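Local atomic coordinates of ABC transporter, substrate-binding protein (Streptococcus pneumoniae, PDB entry 5G61), a protein that captures short- and long-chain fructooligosaccharides, preferring tetrasaccharides and larger, and serves as the solute-binding component of the FusABC-MsmK import system. Residues G293-A298 / V413-N418. Numbering follows the deposited sequence.
Sequences GQKHVA and VPYMSN
Lys295 lies over one face of the Tyr415 ring, its CE 4.0 Å from the ring centroid and 29° off the normal, a CH-pi contact toward the hydroxyl end of the ring. With CG anti to the backbone N (chi1 -158°) and the chain extended beyond it, the aliphatic part runs obliquely across the ring far enough for NZ to donate a hydrogen bond to Tyr415 OH at 3.1 Å. Pro414 CB packs against the opposite face, offset toward the rim, so that the ring lies between the two. At the other end of the tyrosine, CB meets Val297 CG2 at 3.9 Å, while the backbone carbonyl accepts the N-H of Val297: Val297 N to Tyr415 O is 3.0 Å.

These contacts join two irregular segments in a solute-binding protein of family 1: the loop between strands 282-284 and 305-306, and the connection from helix 399-412 to helix 429-455. The connection starts as a short 3-10 turn and then bends sharply in an inverse gamma turn centred on Met416, whose CG packs against Val297 CB at 4.2 Å; Val287 and Val135 touch the same valine, and Ile408 of helix 399-412 touches the methionine.

Beyond the turn, Ser417 CB lies at the edge of the His296 ring, in its plane. The Asn418 amide plane is turned 53° from the ring, but the approach of its OD1 to the imidazole is too close in the model and remains doubtful. A water in the plane of the imidazole, 3.0 Å from His296 ND1, also bonds to Ser417 OG, tying both segments together at this edge. Asn418 ND2 is held by Val212 O, and the Asn418 side chain lies about 7 Å from that of Asp219, a ligand of the second calcium site.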
loop_
_atom_site.group_PDB
_atom_site.type_symbol
_atom_site.label_atom_id
_atom_site.label_comp_id
_atom_site.label_asym_id
_atom_site.label_seq_id
_atom_site.Cartn_x
_atom_site.Cartn_y
_atom_site.Cartn_z
ATOM N N GLY A 293 -14.013 -25.534 7.310
ATOM C CA GLY A 293 -12.607 -25.813 7.157
ATOM C C GLY A 293 -11.909 -25.004 6.087
ATOM O O GLY A 293 -10.737 -25.282 5.791
ATOM N N GLN A 294 -12.586 -24.028 5.477
ATOM C CA GLN A 294 -11.871 -23.062 4.653
ATOM C C GLN A 294 -10.737 -22.460 5.468
ATOM O O GLN A 294 -10.915 -22.082 6.631
ATOM C CB GLN A 294 -12.803 -21.953 4.167
ATOM C CG GLN A 294 -14.076 -22.431 3.534
ATOM C CD GLN A 294 -15.240 -22.324 4.487
ATOM O OE1 GLN A 294 -15.159 -22.755 5.641
ATOM N NE2 GLN A 294 -16.322 -21.722 4.019
ATOM N N LYS A 295 -9.555 -22.421 4.880
ATOM C CA LYS A 295 -8.402 -21.844 5.563
ATOM C C LYS A 295 -7.496 -21.371 4.436
ATOM O O LYS A 295 -6.820 -22.190 3.793
ATOM C CB LYS A 295 -7.721 -22.841 6.484
ATOM C CG LYS A 295 -6.893 -22.217 7.571
ATOM C CD LYS A 295 -6.246 -23.270 8.476
ATOM C CE LYS A 295 -5.281 -22.606 9.460
ATOM N NZ LYS A 295 -4.686 -23.568 10.401
ATOM N N HIS A 296 -7.542 -20.062 4.186
ATOM C CA HIS A 296 -6.962 -19.443 3.012
ATOM C C HIS A 296 -6.430 -18.059 3.364
ATOM O O HIS A 296 -6.938 -17.389 4.268
ATOM C CB HIS A 296 -8.006 -19.346 1.908
ATOM C CG HIS A 296 -7.462 -18.943 0.569
ATOM N ND1 HIS A 296 -6.554 -19.709 -0.135
ATOM C CD2 HIS A 296 -7.754 -17.886 -0.224
ATOM C CE1 HIS A 296 -6.296 -19.131 -1.296
ATOM N NE2 HIS A 296 -7.014 -18.024 -1.378
ATOM N N VAL A 297 -5.404 -17.632 2.641
ATOM C CA VAL A 297 -4.993 -16.238 2.630
ATOM C C VAL A 297 -5.025 -15.765 1.185
ATOM O O VAL A 297 -4.315 -16.302 0.330
ATOM C CB VAL A 297 -3.600 -16.026 3.237
ATOM C CG1 VAL A 297 -3.206 -14.585 3.089
ATOM C CG2 VAL A 297 -3.595 -16.424 4.697
ATOM N N ALA A 298 -5.849 -14.771 0.908
ATOM C CA ALA A 298 -5.846 -14.202 -0.425
ATOM C C ALA A 298 -4.565 -13.392 -0.639
ATOM O O ALA A 298 -4.031 -12.754 0.275
ATOM C CB ALA A 298 -7.098 -13.359 -0.647
ATOM N N VAL A 413 2.142 -17.561 4.351
ATOM C CA VAL A 413 2.596 -18.283 3.158
ATOM C C VAL A 413 2.061 -19.719 3.054
ATOM O O VAL A 413 1.689 -20.135 1.943
ATOM C CB VAL A 413 4.130 -18.253 3.074
ATOM C CG1 VAL A 413 4.647 -19.161 1.946
ATOM C CG2 VAL A 413 4.575 -16.822 2.821
ATOM N N PRO A 414 1.984 -20.511 4.138
ATOM C CA PRO A 414 1.425 -21.874 4.009
ATOM C C PRO A 414 -0.010 -21.913 3.552
ATOM O O PRO A 414 -0.494 -22.991 3.186
ATOM C CB PRO A 414 1.536 -22.451 5.430
ATOM C CG PRO A 414 2.546 -21.632 6.113
ATOM C CD PRO A 414 2.509 -20.272 5.498
ATOM N N TYR A 415 -0.728 -20.796 3.595
ATOM C CA TYR A 415 -2.141 -20.789 3.255
ATOM C C TYR A 415 -2.427 -20.006 1.982
ATOM O O TYR A 415 -3.604 -19.818 1.618
ATOM C CB TYR A 415 -2.939 -20.284 4.453
ATOM C CG TYR A 415 -2.715 -21.233 5.611
ATOM C CD1 TYR A 415 -3.207 -22.541 5.552
ATOM C CD2 TYR A 415 -1.972 -20.860 6.731
ATOM C CE1 TYR A 415 -2.983 -23.458 6.596
ATOM C CE2 TYR A 415 -1.747 -21.771 7.793
ATOM C CZ TYR A 415 -2.258 -23.065 7.713
ATOM O OH TYR A 415 -2.051 -23.979 8.733
ATOM N N MET A 416 -1.375 -19.615 1.255
ATOM C CA MET A 416 -1.530 -18.995 -0.056
ATOM C C MET A 416 -1.579 -20.095 -1.109
ATOM O O MET A 416 -0.583 -20.442 -1.732
ATOM C CB MET A 416 -0.402 -18.007 -0.307
ATOM C CG MET A 416 -0.242 -16.967 0.814
ATOM S SD MET A 416 0.959 -15.690 0.356
ATOM C CE MET A 416 1.329 -14.935 1.949
ATOM N N SER A 417 -2.780 -20.643 -1.311
ATOM C CA SER A 417 -2.990 -21.716 -2.273
ATOM C C SER A 417 -2.941 -21.270 -3.736
ATOM O O SER A 417 -2.835 -22.121 -4.624
ATOM C CB SER A 417 -4.341 -22.347 -2.036
ATOM O OG SER A 417 -4.476 -22.719 -0.693
ATOM N N ASN A 418 -3.089 -19.990 -4.018
ATOM C CA ASN A 418 -3.073 -19.511 -5.398
ATOM C C ASN A 418 -1.620 -19.403 -5.860
ATOM O O ASN A 418 -0.822 -18.660 -5.271
ATOM C CB ASN A 418 -3.789 -18.161 -5.517
ATOM C CG ASN A 418 -5.294 -18.242 -5.174
ATOM O OD1 ASN A 418 -5.673 -18.511 -4.025
ATOM N ND2 ASN A 418 -6.143 -17.973 -6.159
HETATM O O HOH W 1 -6.466 -22.328 1.390
#